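Local coordinates for acyl-CoA-binding domain-containing protein 1 (Oryza sativa Japonica Group, PDB 5H3G) that binds medium- and long-chain acyl-CoA esters with high affinity and may take part in the biosynthesis of phospholipids, at residues A[42-47]-A[62-67]. Residues are numbered along the deposited sequence; the frame is centred on the assembly and turned at random.
Sequences GDVNTA and AWKAVE
Trp-63 NE1 donates a hydrogen bond to the carbonyl O of Gly-42, 2.8 Å away, and the acceptor lies at the indole edge, in its plane. The N-H...O angle of 149° leaves the bond moderately bent. One face of the same indole carries Val-44, whose CB stands 3.6 Å from the centroid of the five-membered ring and 14° off its normal, a CH-pi contact. The valine's two methyls then part company: CG2, anti to the backbone N, reaches over the six-membered ring to CE3 of Trp-63 at 3.7 Å, whereas CG1 meets CA and CD of Lys-64. In the four-helix acyl-CoA-binding fold this fastens the loop after helix 26-41 to the C-terminal end of helix 57-64, with the indole also packed on Gln-38, Val-41 and Lys-37, which probably binds acyl-CoA as in relatives. Were Trp-63 cut back to an alanine, the Gly-42 carbonyl would probably lose its indole donor and a gap would open beside Val-44. Gly-42 itself leaves the helical conformation with positive phi, where a CB would jam against the preceding carbonyl O. A water adds a second polar link, accepting from Val-44 N and donating to Trp-63 O, each at 2.9 Å. Farther out, Asp-43 OD2 and Glu-67 OE2 lie 3.9 Å apart, their carboxylates turned 88° from each other. These like charges are probably eased by separate partners: Lys-64 NZ donates to the syn lone pair of Glu-67 OE1 at 2.6 Å in a salt bridge across the type I turn, while Asp-43 OD1 accepts from Gln-38 NE2 and Gly-68 N.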
# COMPACT_ATOMS: atom_id res chain seq x y z
N GLY A 42 1.01 -2.71 11.26
CA GLY A 42 1.00 -4.15 11.47
C GLY A 42 -0.32 -4.81 11.13
O GLY A 42 -1.13 -4.30 10.35
N ASP A 43 -0.54 -5.98 11.74
CA ASP A 43 -1.65 -6.84 11.36
C ASP A 43 -2.98 -6.13 11.58
O ASP A 43 -3.18 -5.45 12.59
CB ASP A 43 -1.66 -8.13 12.18
CG ASP A 43 -0.59 -9.12 11.76
OD1 ASP A 43 0.04 -8.93 10.70
OD2 ASP A 43 -0.39 -10.12 12.49
N VAL A 44 -3.92 -6.37 10.66
CA VAL A 44 -5.26 -5.84 10.83
C VAL A 44 -5.86 -6.38 12.12
O VAL A 44 -5.79 -7.58 12.40
CB VAL A 44 -6.14 -6.15 9.61
CG1 VAL A 44 -6.25 -7.65 9.38
CG2 VAL A 44 -7.51 -5.52 9.77
N ASN A 45 -6.44 -5.48 12.91
CA ASN A 45 -6.91 -5.75 14.26
C ASN A 45 -8.41 -5.52 14.39
O ASN A 45 -8.89 -5.06 15.42
CB ASN A 45 -6.16 -4.87 15.27
CG ASN A 45 -6.35 -3.38 15.00
OD1 ASN A 45 -6.34 -2.94 13.85
ND2 ASN A 45 -6.54 -2.61 16.06
N THR A 46 -9.16 -5.83 13.33
CA THR A 46 -10.61 -5.72 13.35
C THR A 46 -11.21 -6.89 12.58
O THR A 46 -10.51 -7.61 11.86
CB THR A 46 -11.11 -4.39 12.76
OG1 THR A 46 -10.43 -4.12 11.53
CG2 THR A 46 -10.87 -3.26 13.73
N ALA A 47 -12.51 -7.09 12.75
CA ALA A 47 -13.21 -8.13 12.02
C ALA A 47 -13.61 -7.63 10.64
O ALA A 47 -13.81 -6.43 10.43
CB ALA A 47 -14.45 -8.59 12.79
N ALA A 62 -7.83 -5.91 1.55
CA ALA A 62 -6.48 -5.71 1.05
C ALA A 62 -5.47 -5.76 2.18
O ALA A 62 -4.35 -6.24 2.01
CB ALA A 62 -6.39 -4.37 0.31
N TRP A 63 -5.85 -5.25 3.35
CA TRP A 63 -4.96 -5.26 4.50
C TRP A 63 -4.84 -6.66 5.08
O TRP A 63 -3.74 -7.14 5.36
CB TRP A 63 -5.50 -4.25 5.53
CG TRP A 63 -4.70 -4.01 6.75
CD1 TRP A 63 -3.45 -4.46 7.04
CD2 TRP A 63 -5.11 -3.21 7.86
NE1 TRP A 63 -3.06 -4.00 8.28
CE2 TRP A 63 -4.07 -3.23 8.80
CE3 TRP A 63 -6.27 -2.48 8.15
CZ2 TRP A 63 -4.15 -2.55 10.02
CZ3 TRP A 63 -6.35 -1.82 9.36
CH2 TRP A 63 -5.30 -1.86 10.27
N LYS A 64 -5.98 -7.35 5.23
CA LYS A 64 -5.97 -8.74 5.68
C LYS A 64 -5.06 -9.61 4.81
O LYS A 64 -4.39 -10.52 5.31
CB LYS A 64 -7.41 -9.27 5.68
CG LYS A 64 -7.57 -10.73 6.08
CD LYS A 64 -7.10 -11.00 7.48
CE LYS A 64 -7.43 -12.43 7.90
NZ LYS A 64 -7.11 -12.71 9.34
N ALA A 65 -5.01 -9.31 3.51
CA ALA A 65 -4.28 -10.16 2.58
C ALA A 65 -2.77 -10.15 2.82
O ALA A 65 -2.09 -11.09 2.40
CB ALA A 65 -4.57 -9.73 1.14
N VAL A 66 -2.23 -9.13 3.48
CA VAL A 66 -0.80 -9.07 3.73
C VAL A 66 -0.49 -9.29 5.21
O VAL A 66 0.60 -8.97 5.67
CB VAL A 66 -0.20 -7.76 3.20
CG1 VAL A 66 -0.22 -7.75 1.69
CG2 VAL A 66 -1.00 -6.55 3.74
N GLU A 67 -1.46 -9.84 5.95
CA GLU A 67 -1.23 -10.17 7.35
C GLU A 67 -0.01 -11.08 7.50
O GLU A 67 0.24 -11.95 6.67
CB GLU A 67 -2.47 -10.85 7.93
CG GLU A 67 -2.40 -11.01 9.44
CD GLU A 67 -3.75 -11.35 10.07
OE1 GLU A 67 -4.59 -11.95 9.39
OE2 GLU A 67 -3.95 -11.00 11.25
O HOH W 1 -3.07 -7.61 8.14